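Local coordinates for uncharacterized protein (Desulfotomaculum acetoxidans, PDB 3U4Y) that is of unknown function but folds as a seven-bladed beta-propeller of the lactonase family, at residues F191-I202 and N215-I226; I124-I133 and I145-F156. All blocks are in the same frame, centred on the assembly; numbering follows the deposited sequence.

Contacts 1 and 2 belong to adjacent blades of the propeller, and their centres lie about 16 Å apart. Contact 2 comes first in the chain. It joins the connection from strand 119-125, with the first strand of the blade 130-172, to that blade's second and third strands. Contact 1 joins the second and third strands of the next blade, 178-218, to its fourth strand and the connection that leads on to strand 226-228. The two meet at the blade interface, where V192 CG2 of contact 1 packs on V153 CG1 of contact 2 at 3.6 Å. No active site has been assigned. A TRS molecule, probably from the crystallisation liquor, lies about 4 Å from the side chain of N220 in contact 1.

Contact 1: residues F191-I202 and N215-I226; sequences FVANLIGNSIGI and NAVGTNNLPGTI
N198 ties the hairpin end of 191-202 to the loop that leaves strand 215-218. Its OD1 accepts the backbone N of L222 at 2.8 Å, with the donor above the amide carbonyl plane. Its backbone O takes the N of T219 at 2.9 Å. CG of N198 stands opposite the carbonyl carbon (chi1 -82°), which turns the amide toward the loop. P223 lies in the same bend, its CG near N194 O and its CD near N198 OD1. L195 CD1 packs against L222 CG at 3.5 Å. Further in, A193 CB meets I226 CD1 at 3.9 Å.

Strands 199-202 and 215-218 are antiparallel. I200 and V217 form a hydrogen-bonded pair, with I200 N to V217 O at 2.7 Å. Behind them, N198 and S199 both face N194 in a G1 beta bulge. N194 ND2 bonds S199 OG at 2.8 Å, and N194 OD1 is held by S173 OG.

The contact joins the last three strands of a blade to the crossing that leads into the first strand of the next. Strand 178-183 flanks strand 189-194. Strands 234-238 and 254-262 of the following blade pack on I200.

Contact 2: residues I124-I133 and I145-F156; sequences IPIPYDAVGI and IDRSSANTVRRF
Strands 130-133 and 145-147 run antiparallel, 4.7 Å apart at closest approach, as the two innermost strands of a four-stranded propeller blade. V131 and D146 form a hydrogen-bonded pair, with V131 N to D146 O at 3.1 Å and a weaker return bond. A130 and R147 form the next, non-hydrogen-bonded pair. A type I turn from P127 to A130 leads into the first strand. A G1 beta bulge, with N151 and T152 facing R147, marks the hairpin to strand 152-156.

D129, in the P127-A130 turn, is the polar centre. Its CG lies between backbone N and carbonyl carbon (chi1 50°), placing the carboxylate over the start of the hairpin loop. OD1 forms a salt bridge with R147 NE at 2.9 Å, met on the syn side. The carboxylate and guanidinium planes stand 87° apart. OD2 accepts the backbone N of both S149 and A150. D129 O takes two more bonds, from S148 N at 2.9 Å and from S148 OG.

R147 is sandwiched: P127 CB lies over the centre of one guanidinium face, and A150 CB over the rim of the other. Its NH1 pairs with E170, which also binds R154, so the buried D129 carboxylate probably sits in a charge network. At the far end of the contact, I124 CD1 lies at the edge of the F156 ring, 3.7 Å from F156 CD1.

Contact 1: residues F191-I202 and N215-I226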
loop_
_atom_site.group_PDB
_atom_site.type_symbol
_atom_site.label_atom_id
_atom_site.label_comp_id
_atom_site.label_asym_id
_atom_site.label_seq_id
_atom_site.Cartn_x
_atom_site.Cartn_y
_atom_site.Cartn_z
ATOM N N PHE A 191 0.524 -11.635 -3.259
ATOM C CA PHE A 191 -0.868 -11.710 -3.694
ATOM C C PHE A 191 -1.283 -10.565 -4.620
ATOM O O PHE A 191 -1.176 -9.399 -4.244
ATOM C CB PHE A 191 -1.786 -11.683 -2.494
ATOM C CG PHE A 191 -1.486 -12.725 -1.463
ATOM C CD1 PHE A 191 -1.757 -14.066 -1.709
ATOM C CD2 PHE A 191 -1.013 -12.362 -0.219
ATOM C CE1 PHE A 191 -1.525 -15.039 -0.751
ATOM C CE2 PHE A 191 -0.773 -13.323 0.760
ATOM C CZ PHE A 191 -1.029 -14.669 0.489
ATOM N N VAL A 192 -1.773 -10.894 -5.817
ATOM C CA VAL A 192 -2.279 -9.876 -6.741
ATOM C C VAL A 192 -3.796 -9.786 -6.751
ATOM O O VAL A 192 -4.477 -10.765 -7.027
ATOM C CB VAL A 192 -1.842 -10.109 -8.168
ATOM C CG1 VAL A 192 -2.151 -8.882 -8.990
ATOM C CG2 VAL A 192 -0.386 -10.396 -8.219
ATOM N N ALA A 193 -4.323 -8.608 -6.435
ATOM C CA ALA A 193 -5.748 -8.358 -6.539
ATOM C C ALA A 193 -6.100 -8.113 -7.999
ATOM O O ALA A 193 -5.571 -7.197 -8.638
ATOM C CB ALA A 193 -6.128 -7.164 -5.711
ATOM N N ASN A 194 -6.981 -8.957 -8.524
ATOM C CA ASN A 194 -7.436 -8.849 -9.889
ATOM C C ASN A 194 -8.804 -8.221 -9.848
ATOM O O ASN A 194 -9.761 -8.803 -9.340
ATOM C CB ASN A 194 -7.492 -10.222 -10.510
ATOM C CG ASN A 194 -6.125 -10.884 -10.584
ATOM O OD1 ASN A 194 -5.182 -10.347 -11.169
ATOM N ND2 ASN A 194 -6.023 -12.072 -10.014
ATOM N N LEU A 195 -8.878 -7.002 -10.359
ATOM C CA LEU A 195 -10.008 -6.135 -10.078
ATOM C C LEU A 195 -11.285 -6.521 -10.834
ATOM O O LEU A 195 -12.377 -6.498 -10.268
ATOM C CB LEU A 195 -9.612 -4.674 -10.304
ATOM C CG LEU A 195 -10.542 -3.544 -9.844
ATOM C CD1 LEU A 195 -11.214 -3.837 -8.519
ATOM C CD2 LEU A 195 -9.753 -2.271 -9.745
ATOM N N ILE A 196 -11.172 -6.884 -12.103
ATOM C CA ILE A 196 -12.369 -7.381 -12.759
ATOM C C ILE A 196 -12.463 -8.901 -12.677
ATOM O O ILE A 196 -13.557 -9.439 -12.588
ATOM C CB ILE A 196 -12.553 -6.875 -14.207
ATOM C CG1 ILE A 196 -11.334 -7.191 -15.047
ATOM C CG2 ILE A 196 -12.825 -5.386 -14.230
ATOM C CD1 ILE A 196 -11.560 -6.922 -16.516
ATOM N N GLY A 197 -11.317 -9.580 -12.676
ATOM C CA GLY A 197 -11.267 -11.020 -12.482
ATOM C C GLY A 197 -11.931 -11.410 -11.174
ATOM O O GLY A 197 -12.397 -12.538 -11.021
ATOM N N ASN A 198 -11.988 -10.474 -10.227
ATOM C CA ASN A 198 -12.579 -10.743 -8.914
ATOM C C ASN A 198 -11.939 -11.950 -8.263
ATOM O O ASN A 198 -12.609 -12.907 -7.905
ATOM C CB ASN A 198 -14.059 -10.996 -9.053
ATOM C CG ASN A 198 -14.844 -9.747 -9.122
ATOM O OD1 ASN A 198 -14.342 -8.665 -8.823
ATOM N ND2 ASN A 198 -16.101 -9.874 -9.490
ATOM N N SER A 199 -10.628 -11.879 -8.112
ATOM C CA SER A 199 -9.828 -12.995 -7.668
ATOM C C SER A 199 -8.504 -12.471 -7.121
ATOM O O SER A 199 -7.978 -11.451 -7.569
ATOM C CB SER A 199 -9.527 -13.905 -8.848
ATOM O OG SER A 199 -8.498 -13.352 -9.662
ATOM N N ILE A 200 -7.963 -13.181 -6.149
ATOM C CA ILE A 200 -6.608 -12.930 -5.731
ATOM C C ILE A 200 -5.717 -13.936 -6.446
ATOM O O ILE A 200 -6.037 -15.115 -6.526
ATOM C CB ILE A 200 -6.451 -13.054 -4.191
ATOM C CG1 ILE A 200 -6.941 -11.787 -3.498
ATOM C CG2 ILE A 200 -4.994 -13.219 -3.810
ATOM C CD1 ILE A 200 -8.387 -11.538 -3.626
ATOM N N GLY A 201 -4.605 -13.462 -6.986
ATOM C CA GLY A 201 -3.592 -14.353 -7.506
ATOM C C GLY A 201 -2.570 -14.597 -6.417
ATOM O O GLY A 201 -2.390 -13.768 -5.529
ATOM N N ILE A 202 -1.899 -15.737 -6.492
ATOM C CA ILE A 202 -0.901 -16.113 -5.508
ATOM C C ILE A 202 0.371 -16.534 -6.216
ATOM O O ILE A 202 0.353 -17.458 -7.024
ATOM C CB ILE A 202 -1.384 -17.293 -4.705
ATOM C CG1 ILE A 202 -2.706 -16.953 -4.028
ATOM C CG2 ILE A 202 -0.349 -17.697 -3.710
ATOM C CD1 ILE A 202 -3.293 -18.109 -3.259
ATOM N N ASN A 215 -2.096 -20.368 -8.159
ATOM C CA ASN A 215 -3.514 -20.384 -8.432
ATOM C C ASN A 215 -4.128 -19.050 -8.094
ATOM O O ASN A 215 -3.455 -18.030 -8.105
ATOM C CB ASN A 215 -4.241 -21.565 -7.755
ATOM C CG ASN A 215 -3.645 -21.927 -6.390
ATOM O OD1 ASN A 215 -3.810 -21.195 -5.411
ATOM N ND2 ASN A 215 -2.957 -23.069 -6.325
ATOM N N ALA A 216 -5.418 -19.071 -7.827
ATOM C CA ALA A 216 -6.190 -17.862 -7.757
ATOM C C ALA A 216 -7.510 -18.247 -7.158
ATOM O O ALA A 216 -8.167 -19.182 -7.617
ATOM C CB ALA A 216 -6.395 -17.303 -9.134
ATOM N N VAL A 217 -7.890 -17.547 -6.110
ATOM C CA VAL A 217 -9.181 -17.771 -5.514
ATOM C C VAL A 217 -10.008 -16.497 -5.710
ATOM O O VAL A 217 -9.467 -15.410 -5.775
ATOM C CB VAL A 217 -9.037 -18.120 -4.038
ATOM C CG1 VAL A 217 -8.396 -16.969 -3.314
ATOM C CG2 VAL A 217 -10.401 -18.434 -3.426
ATOM N N GLY A 218 -11.319 -16.651 -5.824
ATOM C CA GLY A 218 -12.200 -15.555 -6.156
ATOM C C GLY A 218 -12.706 -14.800 -4.948
ATOM O O GLY A 218 -12.615 -15.276 -3.825
ATOM N N THR A 219 -13.240 -13.608 -5.194
ATOM C CA THR A 219 -13.692 -12.721 -4.135
ATOM C C THR A 219 -14.985 -12.032 -4.536
ATOM O O THR A 219 -15.449 -12.160 -5.676
ATOM C CB THR A 219 -12.694 -11.607 -3.911
ATOM O OG1 THR A 219 -12.851 -10.644 -4.952
ATOM C CG2 THR A 219 -11.299 -12.143 -3.970
ATOM N N ASN A 220 -15.557 -11.285 -3.599
ATOM C CA ASN A 220 -16.708 -10.464 -3.910
ATOM C C ASN A 220 -16.338 -9.386 -4.912
ATOM O O ASN A 220 -15.169 -9.197 -5.255
ATOM C CB ASN A 220 -17.252 -9.808 -2.651
ATOM C CG ASN A 220 -17.901 -10.789 -1.721
ATOM O OD1 ASN A 220 -17.368 -11.086 -0.657
ATOM N ND2 ASN A 220 -19.064 -11.295 -2.106
ATOM N N ASN A 221 -17.334 -8.644 -5.356
ATOM C CA ASN A 221 -17.082 -7.669 -6.395
ATOM C C ASN A 221 -16.001 -6.641 -6.074
ATOM O O ASN A 221 -16.120 -5.865 -5.117
ATOM C CB ASN A 221 -18.371 -6.957 -6.785
ATOM C CG ASN A 221 -18.258 -6.261 -8.114
ATOM O OD1 ASN A 221 -17.442 -6.640 -8.967
ATOM N ND2 ASN A 221 -19.075 -5.232 -8.302
ATOM N N LEU A 222 -14.945 -6.673 -6.882
ATOM C CA LEU A 222 -14.048 -5.543 -7.036
ATOM C C LEU A 222 -13.047 -5.396 -5.894
ATOM O O LEU A 222 -13.159 -4.486 -5.082
ATOM C CB LEU A 222 -14.877 -4.274 -7.207
ATOM C CG LEU A 222 -14.664 -3.485 -8.507
ATOM C CD1 LEU A 222 -14.671 -4.399 -9.721
ATOM C CD2 LEU A 222 -15.713 -2.421 -8.645
ATOM N N PRO A 223 -12.058 -6.303 -5.842
ATOM C CA PRO A 223 -11.058 -6.336 -4.769
ATOM C C PRO A 223 -9.986 -5.247 -4.886
ATOM O O PRO A 223 -9.309 -5.134 -5.908
ATOM C CB PRO A 223 -10.430 -7.719 -4.934
ATOM C CG PRO A 223 -10.619 -8.052 -6.391
ATOM C CD PRO A 223 -11.942 -7.468 -6.746
ATOM N N GLY A 224 -9.812 -4.467 -3.823
ATOM C CA GLY A 224 -8.873 -3.365 -3.852
ATOM C C GLY A 224 -7.526 -3.623 -3.204
ATOM O O GLY A 224 -6.491 -3.631 -3.870
ATOM N N THR A 225 -7.532 -3.822 -1.894
ATOM C CA THR A 225 -6.281 -3.859 -1.153
ATOM C C THR A 225 -6.193 -5.084 -0.251
ATOM O O THR A 225 -7.188 -5.521 0.329
ATOM C CB THR A 225 -6.020 -2.512 -0.378
ATOM O OG1 THR A 225 -6.162 -2.700 1.038
ATOM C CG2 THR A 225 -6.968 -1.388 -0.877
ATOM N N ILE A 226 -4.982 -5.629 -0.158
ATOM C CA ILE A 226 -4.716 -6.863 0.567
ATOM C C ILE A 226 -3.919 -6.571 1.819
ATOM O O ILE A 226 -2.778 -6.111 1.729
ATOM C CB ILE A 226 -3.828 -7.831 -0.266
ATOM C CG1 ILE A 226 -4.281 -7.909 -1.726
ATOM C CG2 ILE A 226 -3.806 -9.200 0.358
ATOM C CD1 ILE A 226 -5.759 -7.840 -1.896
#

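Contact 2: residues I124-I133 and I145-F156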
loop_
_atom_site.group_PDB
_atom_site.type_symbol
_atom_site.label_atom_id
_atom_site.label_comp_id
_atom_site.label_asym_id
_atom_site.label_seq_id
_atom_site.Cartn_x
_atom_site.Cartn_y
_atom_site.Cartn_z
ATOM N N ILE A 124 13.635 5.091 -13.545
ATOM C CA ILE A 124 13.503 4.264 -14.732
ATOM C C ILE A 124 12.056 4.263 -15.209
ATOM O O ILE A 124 11.120 4.395 -14.412
ATOM C CB ILE A 124 14.047 2.814 -14.522
ATOM C CG1 ILE A 124 13.163 1.996 -13.577
ATOM C CG2 ILE A 124 15.491 2.837 -14.016
ATOM C CD1 ILE A 124 13.560 0.551 -13.538
ATOM N N PRO A 125 11.870 4.122 -16.523
ATOM C CA PRO A 125 10.546 4.104 -17.148
ATOM C C PRO A 125 9.821 2.777 -16.925
ATOM O O PRO A 125 10.413 1.685 -16.936
ATOM C CB PRO A 125 10.871 4.275 -18.630
ATOM C CG PRO A 125 12.164 3.577 -18.766
ATOM C CD PRO A 125 12.934 3.834 -17.494
ATOM N N ILE A 126 8.517 2.894 -16.727
ATOM C CA ILE A 126 7.656 1.752 -16.528
ATOM C C ILE A 126 6.526 1.839 -17.558
ATOM O O ILE A 126 6.273 2.910 -18.117
ATOM C CB ILE A 126 7.148 1.731 -15.069
ATOM C CG1 ILE A 126 6.269 2.942 -14.778
ATOM C CG2 ILE A 126 8.329 1.788 -14.122
ATOM C CD1 ILE A 126 5.589 2.889 -13.447
ATOM N N PRO A 127 5.861 0.714 -17.843
ATOM C CA PRO A 127 4.842 0.708 -18.893
ATOM C C PRO A 127 3.634 1.539 -18.528
ATOM O O PRO A 127 3.382 1.783 -17.355
ATOM C CB PRO A 127 4.429 -0.765 -18.981
ATOM C CG PRO A 127 5.532 -1.513 -18.364
ATOM C CD PRO A 127 6.088 -0.628 -17.297
ATOM N N TYR A 128 2.888 1.931 -19.556
ATOM C CA TYR A 128 1.663 2.715 -19.448
ATOM C C TYR A 128 0.614 2.204 -18.454
ATOM O O TYR A 128 -0.057 2.999 -17.805
ATOM C CB TYR A 128 1.024 2.839 -20.836
ATOM C CG TYR A 128 0.363 1.582 -21.304
ATOM C CD1 TYR A 128 -1.011 1.428 -21.227
ATOM C CD2 TYR A 128 1.109 0.538 -21.800
ATOM C CE1 TYR A 128 -1.625 0.267 -21.644
ATOM C CE2 TYR A 128 0.508 -0.643 -22.217
ATOM C CZ TYR A 128 -0.860 -0.775 -22.143
ATOM O OH TYR A 128 -1.455 -1.949 -22.563
ATOM N N ASP A 129 0.476 0.887 -18.328
ATOM C CA ASP A 129 -0.617 0.302 -17.542
ATOM C C ASP A 129 -0.230 -0.024 -16.121
ATOM O O ASP A 129 -0.962 -0.736 -15.437
ATOM C CB ASP A 129 -1.166 -0.968 -18.204
ATOM C CG ASP A 129 -0.076 -1.944 -18.586
ATOM O OD1 ASP A 129 1.105 -1.548 -18.673
ATOM O OD2 ASP A 129 -0.404 -3.112 -18.823
ATOM N N ALA A 130 0.909 0.514 -15.692
ATOM C CA ALA A 130 1.515 0.218 -14.399
ATOM C C ALA A 130 0.787 0.833 -13.193
ATOM O O ALA A 130 0.690 2.050 -13.088
ATOM C CB ALA A 130 2.930 0.692 -14.423
ATOM N N VAL A 131 0.273 -0.004 -12.292
ATOM C CA VAL A 131 -0.232 0.458 -10.995
ATOM C C VAL A 131 0.160 -0.491 -9.859
ATOM O O VAL A 131 0.313 -1.696 -10.063
ATOM C CB VAL A 131 -1.762 0.668 -10.972
ATOM C CG1 VAL A 131 -2.172 1.501 -12.147
ATOM C CG2 VAL A 131 -2.495 -0.647 -10.993
ATOM N N GLY A 132 0.310 0.068 -8.667
ATOM C CA GLY A 132 0.693 -0.700 -7.504
ATOM C C GLY A 132 2.178 -0.996 -7.437
ATOM O O GLY A 132 2.832 -1.212 -8.462
ATOM N N ILE A 133 2.715 -0.984 -6.217
ATOM C CA ILE A 133 4.092 -1.406 -5.979
ATOM C C ILE A 133 4.182 -2.199 -4.683
ATOM O O ILE A 133 3.380 -2.023 -3.750
ATOM C CB ILE A 133 5.109 -0.223 -5.989
ATOM C CG1 ILE A 133 6.542 -0.730 -6.045
ATOM C CG2 ILE A 133 4.968 0.645 -4.775
ATOM C CD1 ILE A 133 7.552 0.377 -6.106
ATOM N N ILE A 145 5.253 -5.035 -9.689
ATOM C CA ILE A 145 4.215 -4.051 -9.951
ATOM C C ILE A 145 3.169 -4.710 -10.811
ATOM O O ILE A 145 3.470 -5.658 -11.520
ATOM C CB ILE A 145 4.773 -2.858 -10.740
ATOM C CG1 ILE A 145 5.358 -3.355 -12.064
ATOM C CG2 ILE A 145 5.812 -2.100 -9.923
ATOM C CD1 ILE A 145 5.502 -2.308 -13.111
ATOM N N ASP A 146 1.946 -4.202 -10.751
ATOM C CA ASP A 146 0.865 -4.658 -11.625
ATOM C C ASP A 146 0.874 -3.976 -12.997
ATOM O O ASP A 146 1.236 -2.815 -13.127
ATOM C CB ASP A 146 -0.479 -4.395 -10.959
ATOM C CG ASP A 146 -0.599 -5.077 -9.624
ATOM O OD1 ASP A 146 -1.047 -4.431 -8.655
ATOM O OD2 ASP A 146 -0.244 -6.264 -9.542
ATOM N N ARG A 147 0.469 -4.713 -14.021
ATOM C CA ARG A 147 0.254 -4.134 -15.349
ATOM C C ARG A 147 -1.191 -4.397 -15.801
ATOM O O ARG A 147 -1.512 -5.468 -16.303
ATOM C CB ARG A 147 1.263 -4.698 -16.342
ATOM C CG ARG A 147 2.696 -4.288 -16.045
ATOM C CD ARG A 147 3.516 -4.501 -17.270
ATOM N NE ARG A 147 2.784 -3.955 -18.400
ATOM C CZ ARG A 147 3.123 -4.095 -19.673
ATOM N NH1 ARG A 147 4.204 -4.784 -20.017
ATOM N NH2 ARG A 147 2.370 -3.534 -20.601
ATOM N N SER A 148 -2.051 -3.406 -15.613
ATOM C CA SER A 148 -3.491 -3.630 -15.568
ATOM C C SER A 148 -4.089 -4.075 -16.887
ATOM O O SER A 148 -5.104 -4.759 -16.909
ATOM C CB SER A 148 -4.223 -2.380 -15.052
ATOM O OG SER A 148 -3.694 -1.183 -15.612
ATOM N N SER A 149 -3.477 -3.673 -17.990
ATOM C CA SER A 149 -4.013 -4.028 -19.296
ATOM C C SER A 149 -3.409 -5.316 -19.845
ATOM O O SER A 149 -4.052 -6.023 -20.605
ATOM C CB SER A 149 -3.866 -2.870 -20.282
ATOM O OG SER A 149 -4.751 -1.831 -19.925
ATOM N N ALA A 150 -2.182 -5.628 -19.446
ATOM C CA ALA A 150 -1.545 -6.888 -19.823
ATOM C C ALA A 150 -1.879 -8.037 -18.859
ATOM O O ALA A 150 -1.354 -9.126 -19.001
ATOM C CB ALA A 150 -0.042 -6.706 -19.925
ATOM N N ASN A 151 -2.753 -7.786 -17.890
ATOM C CA ASN A 151 -3.129 -8.780 -16.887
ATOM C C ASN A 151 -1.978 -9.658 -16.407
ATOM O O ASN A 151 -2.108 -10.880 -16.266
ATOM C CB ASN A 151 -4.255 -9.641 -17.414
ATOM C CG ASN A 151 -5.368 -8.826 -17.952
ATOM O OD1 ASN A 151 -6.291 -8.448 -17.233
ATOM N ND2 ASN A 151 -5.289 -8.522 -19.225
ATOM N N THR A 152 -0.867 -8.998 -16.121
ATOM C CA THR A 152 0.393 -9.641 -15.850
ATOM C C THR A 152 1.032 -8.820 -14.736
ATOM O O THR A 152 0.667 -7.664 -14.551
ATOM C CB THR A 152 1.255 -9.518 -17.091
ATOM O OG1 THR A 152 2.393 -10.363 -16.979
ATOM C CG2 THR A 152 1.731 -8.091 -17.240
ATOM N N VAL A 153 1.964 -9.392 -13.979
ATOM C CA VAL A 153 2.788 -8.560 -13.085
ATOM C C VAL A 153 4.249 -8.602 -13.520
ATOM O O VAL A 153 4.730 -9.632 -13.987
ATOM C CB VAL A 153 2.659 -8.902 -11.570
ATOM C CG1 VAL A 153 1.306 -9.483 -11.264
ATOM C CG2 VAL A 153 3.718 -9.847 -11.161
ATOM N N ARG A 154 4.940 -7.470 -13.389
ATOM C CA ARG A 154 6.323 -7.356 -13.845
ATOM C C ARG A 154 7.281 -7.214 -12.684
ATOM O O ARG A 154 6.937 -6.619 -11.661
ATOM C CB ARG A 154 6.470 -6.166 -14.770
ATOM C CG ARG A 154 7.801 -6.101 -15.472
ATOM C CD ARG A 154 7.622 -5.292 -16.721
ATOM N NE ARG A 154 8.859 -4.899 -17.375
ATOM C CZ ARG A 154 8.951 -4.679 -18.682
ATOM N NH1 ARG A 154 10.101 -4.317 -19.215
ATOM N NH2 ARG A 154 7.896 -4.852 -19.461
ATOM N N ARG A 155 8.489 -7.743 -12.860
ATOM C CA ARG A 155 9.466 -7.826 -11.779
ATOM C C ARG A 155 10.633 -6.860 -11.904
ATOM O O ARG A 155 11.377 -6.895 -12.880
ATOM C CB ARG A 155 10.019 -9.242 -11.695
ATOM C CG ARG A 155 11.434 -9.261 -11.211
ATOM C CD ARG A 155 12.033 -10.636 -11.099
ATOM N NE ARG A 155 13.295 -10.490 -10.388
ATOM C CZ ARG A 155 14.412 -11.147 -10.666
ATOM N NH1 ARG A 155 14.451 -12.038 -11.641
ATOM N NH2 ARG A 155 15.493 -10.905 -9.951
ATOM N N PHE A 156 10.817 -6.024 -10.887
ATOM C CA PHE A 156 11.942 -5.090 -10.866
ATOM C C PHE A 156 12.954 -5.350 -9.761
ATOM O O PHE A 156 12.770 -6.224 -8.916
ATOM C CB PHE A 156 11.436 -3.666 -10.756
ATOM C CG PHE A 156 10.688 -3.206 -11.962
ATOM C CD1 PHE A 156 11.284 -2.350 -12.877
ATOM C CD2 PHE A 156 9.390 -3.634 -12.188
ATOM C CE1 PHE A 156 10.598 -1.917 -13.994
ATOM C CE2 PHE A 156 8.694 -3.210 -13.306
ATOM C CZ PHE A 156 9.302 -2.349 -14.212
#